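Local coordinates for protein HIRA (Homo sapiens, PDB 5YJE) that cooperates with the chaperone ASF1A to promote replication-independent chromatin assembly and is required for periodic repression of histone gene transcription during the cell cycle, at residues B[67-70]-B[75-78]; B[124-129]-B[160-165]; B[302-305]-B[311-314]. All blocks are in the same frame, centred on the assembly; numbering follows the deposited sequence.

Contact 1. Residues B[67-70]-B[75-78]; sequences EVTV and KLSR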
ATOM      1  N   GLU B  67      19.907 -31.678   6.329  1.00 50.37           N
ATOM      2  CA  GLU B  67      19.456 -32.937   6.913  1.00 50.25           C
ATOM      3  C   GLU B  67      20.615 -33.714   7.539  1.00 49.32           C
ATOM      4  O   GLU B  67      20.920 -34.842   7.162  1.00 55.55           O
ATOM      5  CB  GLU B  67      18.709 -33.764   5.870  1.00 51.14           C
ATOM      6  CG  GLU B  67      17.353 -33.170   5.545  1.00 52.58           C
ATOM      7  CD  GLU B  67      16.637 -33.903   4.435  1.00 65.27           C
ATOM      8  OE1 GLU B  67      15.393 -34.033   4.524  1.00 67.14           O
ATOM      9  OE2 GLU B  67      17.319 -34.351   3.478  1.00 68.10           O
ATOM     10  N   VAL B  68      21.261 -33.077   8.520  1.00 49.00           N
ATOM     11  CA  VAL B  68      22.403 -33.685   9.194  1.00 51.61           C
ATOM     12  C   VAL B  68      22.037 -34.449  10.469  1.00 60.37           C
ATOM     13  O   VAL B  68      22.864 -35.229  10.969  1.00 62.79           O
ATOM     14  CB  VAL B  68      23.456 -32.625   9.545  1.00 55.32           C
ATOM     15  CG1 VAL B  68      23.948 -31.944   8.283  1.00 49.61           C
ATOM     16  CG2 VAL B  68      22.885 -31.594  10.500  1.00 51.36           C
ATOM     17  N   THR B  69      20.836 -34.250  11.017  1.00 49.02           N
ATOM     18  CA  THR B  69      20.417 -35.027  12.175  1.00 55.35           C
ATOM     19  C   THR B  69      18.902 -34.969  12.293  1.00 57.66           C
ATOM     20  O   THR B  69      18.233 -34.154  11.647  1.00 53.32           O
ATOM     21  CB  THR B  69      21.068 -34.524  13.469  1.00 55.25           C
ATOM     22  OG1 THR B  69      20.889 -35.509  14.484  1.00 55.99           O
ATOM     23  CG2 THR B  69      20.416 -33.230  13.942  1.00 49.27           C
ATOM     24  N   VAL B  70      18.377 -35.836  13.148  1.00 54.16           N
ATOM     25  CA  VAL B  70      16.952 -35.885  13.450  1.00 57.89           C
ATOM     26  C   VAL B  70      16.757 -35.669  14.945  1.00 57.37           C
ATOM     27  O   VAL B  70      17.501 -36.223  15.764  1.00 66.85           O
ATOM     28  CB  VAL B  70      16.326 -37.225  13.013  1.00 54.95           C
ATOM     29  CG1 VAL B  70      14.806 -37.110  12.979  1.00 60.45           C
ATOM     30  CG2 VAL B  70      16.863 -37.636  11.685  1.00 52.60           C
ATOM     31  N   LYS B  75      13.727 -33.674  10.879  1.00 55.36           N
ATOM     32  CA  LYS B  75      15.018 -33.558  10.208  1.00 52.60           C
ATOM     33  C   LYS B  75      15.506 -32.112  10.229  1.00 51.05           C
ATOM     34  O   LYS B  75      14.771 -31.201   9.847  1.00 50.07           O
ATOM     35  CB  LYS B  75      14.897 -34.031   8.758  1.00 54.38           C
ATOM     36  CG  LYS B  75      14.618 -35.518   8.595  1.00 61.15           C
ATOM     37  CD  LYS B  75      14.882 -35.969   7.155  1.00 59.65           C
ATOM     38  CE  LYS B  75      13.595 -36.359   6.433  1.00 72.26           C
ATOM     39  NZ  LYS B  75      12.759 -35.172   6.048  1.00 66.23           N
ATOM     40  N   LEU B  76      16.756 -31.905  10.644  1.00 49.22           N
ATOM     41  CA  LEU B  76      17.330 -30.576  10.792  1.00 42.45           C
ATOM     42  C   LEU B  76      18.422 -30.338   9.759  1.00 50.24           C
ATOM     43  O   LEU B  76      19.177 -31.249   9.410  1.00 47.66           O
ATOM     44  CB  LEU B  76      17.933 -30.383  12.191  1.00 46.90           C
ATOM     45  CG  LEU B  76      17.050 -30.585  13.439  1.00 53.27           C
ATOM     46  CD1 LEU B  76      17.907 -30.389  14.694  1.00 51.91           C
ATOM     47  CD2 LEU B  76      15.838 -29.663  13.482  1.00 48.06           C
ATOM     48  N   SER B  77      18.504 -29.099   9.302  1.00 44.00           N
ATOM     49  CA  SER B  77      19.591 -28.618   8.487  1.00 44.80           C
ATOM     50  C   SER B  77      20.302 -27.525   9.261  1.00 41.97           C
ATOM     51  O   SER B  77      19.680 -26.780  10.012  1.00 43.45           O
ATOM     52  CB  SER B  77      19.080 -28.093   7.128  1.00 44.29           C
ATOM     53  OG  SER B  77      18.326 -29.084   6.444  1.00 43.74           O
ATOM     54  N   ARG B  78      21.610 -27.429   9.067  1.00 43.80           N
ATOM     55  CA  ARG B  78      22.439 -26.467   9.771  1.00 46.82           C
ATOM     56  C   ARG B  78      22.761 -25.291   8.872  1.00 42.06           C
ATOM     57  O   ARG B  78      23.050 -25.459   7.679  1.00 43.13           O
ATOM     58  CB  ARG B  78      23.751 -27.093  10.256  1.00 46.39           C
ATOM     59  CG  ARG B  78      23.586 -28.178  11.272  1.00 52.38           C
ATOM     60  CD  ARG B  78      24.946 -28.751  11.673  1.00 53.96           C
ATOM     61  NE  ARG B  78      25.723 -27.798  12.461  1.00 58.29           N
ATOM     62  CZ  ARG B  78      26.942 -28.037  12.930  1.00 60.16           C
ATOM     63  NH1 ARG B  78      27.541 -29.203  12.681  1.00 56.27           N
ATOM     64  NH2 ARG B  78      27.571 -27.102  13.632  1.00 57.17           N
TER
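S77 OG receives the backbone N-H of E67 in a nearly straight bond, E67 N to S77 OG being 3.0 Å with 164° at the hydrogen. N66 OD1 and S94 O are both weak hydrogen-bond partners of this hydroxyl, whose one proton they must share. With chi1 at -55°, OG lies opposite the carbonyl carbon and beside its own N. One residue back, L76 O takes the N-H of V68 in a more bent bond of 2.9 Å (V68 N to L76 O) and also meets the CA-H of E67. Conversely, the N-H of L76 reaches T69 O.

These bonds close the hairpin of strands 60-71 and 74-83, inside an antiparallel four-stranded sheet of the trimer-forming C-terminal part of HIRA. T69 and L76 form a hydrogen-bonded pair, V70 and K75 a non-hydrogen-bonded one, and at E67 the chain turns a corner in a left-handed backbone conformation.

E67 runs out extended and crosses the K75 chain, which bends at its last two torsions (chi4 74°) to bring K75 NZ within 3.2 Å of E67 OE1, a weak hydrogen bond within a salt bridge. An alanine in place of E67 would probably leave the K75 ammonium without this carboxylate and uncover the lysine CD methylene that lies against it. T69 CG2 rests beside L76 CD1 at 3.9 Å, and the pair packs on V264 and T272 of the second subunit. V68 CG2 abuts R78 CG at 3.6 Å, crossing the arginine stem at about a right angle; the guanidinium continues to a salt bridge with E89.

Contact 2. Residues B[124-129]-B[160-165]; sequences RLLSPI and HRQVVV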
ATOM      1  N   ARG B 124      17.071 -15.434  14.762  1.00 54.11           N
ATOM      2  CA  ARG B 124      15.943 -15.325  13.844  1.00 44.50           C
ATOM      3  C   ARG B 124      15.185 -14.040  14.108  1.00 46.74           C
ATOM      4  O   ARG B 124      14.755 -13.792  15.232  1.00 54.72           O
ATOM      5  CB  ARG B 124      14.995 -16.507  14.001  1.00 45.16           C
ATOM      6  CG  ARG B 124      13.651 -16.202  13.367  1.00 42.53           C
ATOM      7  CD  ARG B 124      12.708 -17.356  13.421  1.00 37.57           C
ATOM      8  NE  ARG B 124      13.224 -18.570  12.782  1.00 42.63           N
ATOM      9  CZ  ARG B 124      13.169 -18.828  11.477  1.00 43.78           C
ATOM     10  NH1 ARG B 124      12.647 -17.927  10.638  1.00 41.34           N
ATOM     11  NH2 ARG B 124      13.647 -19.974  11.002  1.00 36.35           N
ATOM     12  N   LEU B 125      15.012 -13.219  13.075  1.00 51.17           N
ATOM     13  CA  LEU B 125      14.370 -11.925  13.267  1.00 47.49           C
ATOM     14  C   LEU B 125      12.865 -11.945  13.020  1.00 46.65           C
ATOM     15  O   LEU B 125      12.141 -11.146  13.622  1.00 51.33           O
ATOM     16  CB  LEU B 125      15.028 -10.886  12.360  1.00 50.39           C
ATOM     17  CG  LEU B 125      16.484 -10.625  12.718  1.00 51.96           C
ATOM     18  CD1 LEU B 125      17.191  -9.819  11.620  1.00 50.38           C
ATOM     19  CD2 LEU B 125      16.548  -9.903  14.045  1.00 49.09           C
ATOM     20  N   LEU B 126      12.383 -12.827  12.144  1.00 43.17           N
ATOM     21  CA  LEU B 126      10.978 -12.881  11.768  1.00 41.58           C
ATOM     22  C   LEU B 126      10.595 -14.328  11.548  1.00 39.90           C
ATOM     23  O   LEU B 126      11.442 -15.170  11.267  1.00 42.39           O
ATOM     24  CB  LEU B 126      10.674 -12.101  10.476  1.00 39.99           C
ATOM     25  CG  LEU B 126      11.262 -10.696  10.359  1.00 47.75           C
ATOM     26  CD1 LEU B 126      11.552 -10.316   8.905  1.00 37.94           C
ATOM     27  CD2 LEU B 126      10.338  -9.696  11.031  1.00 51.15           C
ATOM     28  N   SER B 127       9.306 -14.598  11.658  1.00 38.70           N
ATOM     29  CA  SER B 127       8.753 -15.889  11.297  1.00 40.50           C
ATOM     30  C   SER B 127       9.101 -16.268   9.864  1.00 35.40           C
ATOM     31  O   SER B 127       9.328 -15.398   9.032  1.00 41.30           O
ATOM     32  CB  SER B 127       7.235 -15.860  11.487  1.00 38.41           C
ATOM     33  OG  SER B 127       6.939 -15.535  12.821  1.00 44.83           O
ATOM     34  N   PRO B 128       9.164 -17.551   9.537  1.00 45.99           N
ATOM     35  CA  PRO B 128       9.432 -17.929   8.145  1.00 38.24           C
ATOM     36  C   PRO B 128       8.347 -17.368   7.246  1.00 40.85           C
ATOM     37  O   PRO B 128       7.151 -17.456   7.555  1.00 40.24           O
ATOM     38  CB  PRO B 128       9.413 -19.463   8.181  1.00 40.79           C
ATOM     39  CG  PRO B 128       9.661 -19.816   9.606  1.00 35.76           C
ATOM     40  CD  PRO B 128       9.017 -18.731  10.419  1.00 35.65           C
ATOM     41  N   ILE B 129       8.788 -16.747   6.149  1.00 41.83           N
ATOM     42  CA  ILE B 129       7.918 -16.094   5.185  1.00 38.28           C
ATOM     43  C   ILE B 129       7.566 -17.085   4.085  1.00 40.74           C
ATOM     44  O   ILE B 129       8.456 -17.677   3.472  1.00 41.56           O
ATOM     45  CB  ILE B 129       8.612 -14.853   4.610  1.00 44.77           C
ATOM     46  CG1 ILE B 129       8.679 -13.764   5.671  1.00 41.44           C
ATOM     47  CG2 ILE B 129       7.991 -14.381   3.264  1.00 37.15           C
ATOM     48  CD1 ILE B 129       9.541 -12.613   5.238  1.00 37.81           C
ATOM     49  N   HIS B 160      14.683  -4.432   8.940  1.00 57.06           N
ATOM     50  CA  HIS B 160      14.858  -3.569  10.102  1.00 58.52           C
ATOM     51  C   HIS B 160      13.543  -2.917  10.498  1.00 58.43           C
ATOM     52  O   HIS B 160      13.120  -3.010  11.655  1.00 60.35           O
ATOM     53  CB  HIS B 160      15.918  -2.506   9.827  1.00 67.26           C
ATOM     54  CG  HIS B 160      16.251  -1.665  11.023  1.00 73.48           C
ATOM     55  ND1 HIS B 160      17.033  -2.126  12.063  1.00 71.08           N
ATOM     56  CD2 HIS B 160      15.911  -0.391  11.342  1.00 69.14           C
ATOM     57  CE1 HIS B 160      17.158  -1.173  12.970  1.00 72.82           C
ATOM     58  NE2 HIS B 160      16.487  -0.110  12.557  1.00 73.69           N
ATOM     59  N   ARG B 161      12.872  -2.254   9.547  1.00 55.12           N
ATOM     60  CA  ARG B 161      11.556  -1.702   9.837  1.00 51.17           C
ATOM     61  C   ARG B 161      10.461  -2.761   9.817  1.00 53.29           C
ATOM     62  O   ARG B 161       9.368  -2.511  10.336  1.00 56.64           O
ATOM     63  CB  ARG B 161      11.209  -0.582   8.851  1.00 57.91           C
ATOM     64  CG  ARG B 161      12.130   0.634   8.917  1.00 58.12           C
ATOM     65  CD  ARG B 161      11.650   1.753   7.965  1.00 62.54           C
ATOM     66  NE  ARG B 161      12.549   2.918   7.930  1.00 69.76           N
ATOM     67  CZ  ARG B 161      13.333   3.263   6.901  1.00 74.51           C
ATOM     68  NH1 ARG B 161      13.342   2.545   5.779  1.00 71.50           N
ATOM     69  NH2 ARG B 161      14.104   4.348   6.984  1.00 75.28           N
ATOM     70  N   GLN B 162      10.731  -3.935   9.249  1.00 53.10           N
ATOM     71  CA  GLN B 162       9.738  -5.010   9.129  1.00 52.86           C
ATOM     72  C   GLN B 162       8.540  -4.577   8.285  1.00 47.86           C
ATOM     73  O   GLN B 162       7.387  -4.904   8.578  1.00 44.81           O
ATOM     74  CB  GLN B 162       9.286  -5.519  10.499  1.00 49.46           C
ATOM     75  CG  GLN B 162      10.408  -6.037  11.349  1.00 53.00           C
ATOM     76  CD  GLN B 162       9.925  -6.416  12.731  1.00 63.88           C
ATOM     77  OE1 GLN B 162       8.731  -6.295  13.043  1.00 65.88           O
ATOM     78  NE2 GLN B 162      10.836  -6.901  13.563  1.00 59.78           N
ATOM     79  N   VAL B 163       8.810  -3.874   7.194  1.00 50.96           N
ATOM     80  CA  VAL B 163       7.754  -3.491   6.273  1.00 50.65           C
ATOM     81  C   VAL B 163       8.152  -3.987   4.891  1.00 43.11           C
ATOM     82  O   VAL B 163       9.338  -4.136   4.590  1.00 44.62           O
ATOM     83  CB  VAL B 163       7.508  -1.962   6.310  1.00 48.31           C
ATOM     84  CG1 VAL B 163       8.662  -1.216   5.689  1.00 44.97           C
ATOM     85  CG2 VAL B 163       6.176  -1.605   5.663  1.00 54.85           C
ATOM     86  N   VAL B 164       7.155  -4.315   4.068  1.00 44.61           N
ATOM     87  CA  VAL B 164       7.442  -4.677   2.684  1.00 41.30           C
ATOM     88  C   VAL B 164       7.844  -3.419   1.934  1.00 46.86           C
ATOM     89  O   VAL B 164       7.291  -2.334   2.169  1.00 47.62           O
ATOM     90  CB  VAL B 164       6.229  -5.355   2.020  1.00 44.66           C
ATOM     91  CG1 VAL B 164       4.992  -4.430   2.062  1.00 42.54           C
ATOM     92  CG2 VAL B 164       6.556  -5.754   0.587  1.00 35.86           C
ATOM     93  N   VAL B 165       8.842  -3.539   1.069  1.00 43.02           N
ATOM     94  CA  VAL B 165       9.220  -2.453   0.182  1.00 42.36           C
ATOM     95  C   VAL B 165       8.664  -2.667  -1.213  1.00 43.89           C
ATOM     96  O   VAL B 165       8.052  -1.771  -1.793  1.00 42.23           O
ATOM     97  CB  VAL B 165      10.750  -2.288   0.152  1.00 43.76           C
ATOM     98  CG1 VAL B 165      11.127  -1.216  -0.832  1.00 38.70           C
ATOM     99  CG2 VAL B 165      11.265  -1.971   1.543  1.00 39.78           C
TER
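Q162 stretches its side chain across to L126, and the contact rests almost wholly on this pair. From CB the chain leads to CG, set opposite the carbonyl carbon (chi1 -58°), where the first touch comes: Q162 CG lies 3.7 Å from L126 CD2. The amide carbon is as near to that methyl, and Q162 NE2 comes to 3.8 Å from L126 CD2. One leucine methyl is thus laid alongside three successive atoms of an extended glutamine, the two side chains crossing at a slant. The amide makes no hydrogen bond to the 124-129 segment; L125 O, at 4.4 Å from Q162 NE2, is too distant for one.

Within the leucine's own loop, R124 NH1 donates to L126 O at 3.1 Å, nearly straight at 167°, with the oxygen lying in the guanidinium plane, while R124 NH2 is held by S116 OG. Q162 and V163 both face D158 in a G1 beta bulge, with Q162 in the positive-phi position (61°).

The loop between strands 114-119 and 129-130 meets the turn leading into strand 163-170, bridging two successive four-stranded sheets, an arrangement consistent with the beta-propeller clan of the family. L126 also packs on V159, Q162 touches L285 of the second subunit, and I129 carries its sheet into a strand of that same neighbouring chain.

Contact 3. Residues B[302-305]-B[311-314]; sequences RYLV and YRLR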
ATOM      1  N   ARG B 302      22.154  24.970 -13.872  1.00 57.37           N
ATOM      2  CA  ARG B 302      23.166  25.739 -14.587  1.00 61.41           C
ATOM      3  C   ARG B 302      22.824  25.842 -16.070  1.00 59.70           C
ATOM      4  O   ARG B 302      22.948  26.912 -16.670  1.00 60.32           O
ATOM      5  CB  ARG B 302      24.546  25.103 -14.380  1.00 62.45           C
ATOM      6  CG  ARG B 302      25.687  25.749 -15.170  1.00 63.29           C
ATOM      7  CD  ARG B 302      27.038  25.605 -14.461  1.00 70.17           C
ATOM      8  NE  ARG B 302      27.209  24.301 -13.811  1.00 82.24           N
ATOM      9  CZ  ARG B 302      27.053  24.078 -12.501  1.00 77.14           C
ATOM     10  NH1 ARG B 302      26.724  25.077 -11.684  1.00 81.06           N
ATOM     11  NH2 ARG B 302      27.226  22.857 -12.005  1.00 64.53           N
ATOM     12  N   TYR B 303      22.362  24.744 -16.669  1.00 57.05           N
ATOM     13  CA  TYR B 303      21.986  24.773 -18.073  1.00 54.30           C
ATOM     14  C   TYR B 303      20.809  25.702 -18.312  1.00 56.68           C
ATOM     15  O   TYR B 303      20.839  26.517 -19.237  1.00 57.48           O
ATOM     16  CB  TYR B 303      21.652  23.373 -18.575  1.00 47.51           C
ATOM     17  CG  TYR B 303      21.484  23.338 -20.073  1.00 52.35           C
ATOM     18  CD1 TYR B 303      22.588  23.476 -20.910  1.00 52.73           C
ATOM     19  CD2 TYR B 303      20.230  23.178 -20.660  1.00 51.88           C
ATOM     20  CE1 TYR B 303      22.451  23.439 -22.282  1.00 54.52           C
ATOM     21  CE2 TYR B 303      20.083  23.149 -22.049  1.00 46.84           C
ATOM     22  CZ  TYR B 303      21.198  23.282 -22.846  1.00 50.52           C
ATOM     23  OH  TYR B 303      21.086  23.243 -24.214  1.00 53.67           O
ATOM     24  N   LEU B 304      19.746  25.563 -17.511  1.00 58.71           N
ATOM     25  CA  LEU B 304      18.582  26.433 -17.668  1.00 59.13           C
ATOM     26  C   LEU B 304      18.982  27.898 -17.595  1.00 59.98           C
ATOM     27  O   LEU B 304      18.446  28.732 -18.334  1.00 61.65           O
ATOM     28  CB  LEU B 304      17.525  26.133 -16.602  1.00 56.88           C
ATOM     29  CG  LEU B 304      16.882  24.749 -16.471  1.00 57.13           C
ATOM     30  CD1 LEU B 304      15.883  24.742 -15.328  1.00 53.91           C
ATOM     31  CD2 LEU B 304      16.217  24.357 -17.768  1.00 55.09           C
ATOM     32  N   VAL B 305      19.929  28.228 -16.716  1.00 59.22           N
ATOM     33  CA  VAL B 305      20.407  29.603 -16.620  1.00 63.94           C
ATOM     34  C   VAL B 305      21.185  29.993 -17.879  1.00 63.93           C
ATOM     35  O   VAL B 305      20.940  31.052 -18.470  1.00 67.29           O
ATOM     36  CB  VAL B 305      21.251  29.787 -15.345  1.00 66.93           C
ATOM     37  CG1 VAL B 305      22.073  31.056 -15.431  1.00 70.06           C
ATOM     38  CG2 VAL B 305      20.350  29.820 -14.109  1.00 67.50           C
ATOM     39  N   TYR B 311      10.855  29.785 -17.841  1.00 62.21           N
ATOM     40  CA  TYR B 311       9.705  29.190 -17.175  1.00 64.13           C
ATOM     41  C   TYR B 311      10.085  27.912 -16.435  1.00 65.92           C
ATOM     42  O   TYR B 311       9.571  27.645 -15.335  1.00 66.46           O
ATOM     43  CB  TYR B 311       8.609  28.932 -18.205  1.00 70.61           C
ATOM     44  CG  TYR B 311       8.170  30.191 -18.942  1.00 76.51           C
ATOM     45  CD1 TYR B 311       7.281  31.092 -18.358  1.00 74.39           C
ATOM     46  CD2 TYR B 311       8.637  30.471 -20.223  1.00 78.92           C
ATOM     47  CE1 TYR B 311       6.872  32.233 -19.021  1.00 76.59           C
ATOM     48  CE2 TYR B 311       8.231  31.615 -20.900  1.00 81.58           C
ATOM     49  CZ  TYR B 311       7.349  32.493 -20.291  1.00 86.89           C
ATOM     50  OH  TYR B 311       6.947  33.634 -20.958  1.00 86.12           O
ATOM     51  N   ARG B 312      11.004  27.126 -17.012  1.00 59.11           N
ATOM     52  CA  ARG B 312      11.466  25.907 -16.361  1.00 62.46           C
ATOM     53  C   ARG B 312      12.195  26.210 -15.057  1.00 62.61           C
ATOM     54  O   ARG B 312      11.958  25.543 -14.037  1.00 60.64           O
ATOM     55  CB  ARG B 312      12.362  25.107 -17.317  1.00 56.64           C
ATOM     56  CG  ARG B 312      11.614  24.252 -18.341  1.00 49.99           C
ATOM     57  CD  ARG B 312      12.579  23.641 -19.342  1.00 54.99           C
ATOM     58  NE  ARG B 312      11.907  22.767 -20.298  1.00 58.06           N
ATOM     59  CZ  ARG B 312      11.328  23.194 -21.418  1.00 55.66           C
ATOM     60  NH1 ARG B 312      10.739  22.335 -22.238  1.00 53.17           N
ATOM     61  NH2 ARG B 312      11.338  24.482 -21.723  1.00 58.97           N
ATOM     62  N   LEU B 313      13.082  27.205 -15.060  1.00 58.50           N
ATOM     63  CA  LEU B 313      13.810  27.472 -13.829  1.00 62.41           C
ATOM     64  C   LEU B 313      12.927  28.192 -12.815  1.00 64.75           C
ATOM     65  O   LEU B 313      13.078  27.974 -11.605  1.00 66.66           O
ATOM     66  CB  LEU B 313      15.090  28.268 -14.110  1.00 59.67           C
ATOM     67  CG  LEU B 313      15.865  28.586 -12.810  1.00 62.86           C
ATOM     68  CD1 LEU B 313      16.786  27.429 -12.471  1.00 65.21           C
ATOM     69  CD2 LEU B 313      16.653  29.870 -12.849  1.00 72.79           C
ATOM     70  N   ARG B 314      11.972  29.010 -13.283  1.00 61.66           N
ATOM     71  CA  ARG B 314      10.957  29.542 -12.374  1.00 69.44           C
ATOM     72  C   ARG B 314      10.253  28.408 -11.634  1.00 65.74           C
ATOM     73  O   ARG B 314      10.240  28.365 -10.402  1.00 68.19           O
ATOM     74  CB  ARG B 314       9.941  30.396 -13.140  1.00 61.18           C
TER
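Two consecutive helices, 290-307 and 310-320, joined by a very short connection, pack at the corner between them through L304, V305, R312 and L313. The CA atoms of L304 and L313 stand 6.2 Å apart, close for two helices. L304 does most of the work, its two methyls dividing between two residues. L304 CD1 presses against the backbone and stem of L313, reaching L313 N at 3.7 Å and L313 CB at 3.8 Å. The other methyl, L304 CD2, meets R312 CB at 4.0 Å and lies equally near the CD methylene, so the leucine crosses the arginine stem at about a right angle.

L313 also meets V305. With L313 CG anti to the backbone N (chi1 179°), its branch is carried past L304 so that L313 CD2 reaches V305 CG2 at 3.9 Å, the two side chains crossing at a slant. V305 and L313 touch I352 of helix 341-353, whereas L304 and R312 touch L274 of helix 266-286, so the pair of helices meets both.

R312 sets out toward L304 but runs on extended and takes its guanidinium elsewhere. There NE has a long, weak ion pair with E278, and NH1 a weak hydrogen bond to E89 O of the third subunit. No hydrogen bond joins the two segments: the contact is apolar side chain against side chain and, at L313, against the backbone, consistent with the corner being held mainly by burial of hydrocarbon, while the polar end of R312 turns to weak partners outside the two segments.

In the fold
The three contacts follow one another along the chain without touching. Contacts 1 and 2 lie on the same side of the chain's centre, their centres 24 Å apart and nearest atoms about 9 Å, and both face the second subunit. Contact 3 is on the opposite side, with its centre 44 Å from that of contact 2 and 65 Å from that of contact 1. Across the trimer, residues bound to one contact also reach another: E89, which pairs with R78 of contact 1, accepts a weak hydrogen bond from R312 of contact 3 at its backbone oxygen when it belongs to the third subunit. Likewise E278, the weak partner of R312, accepts the R124 backbone N-H of contact 2 when it belongs to the second subunit.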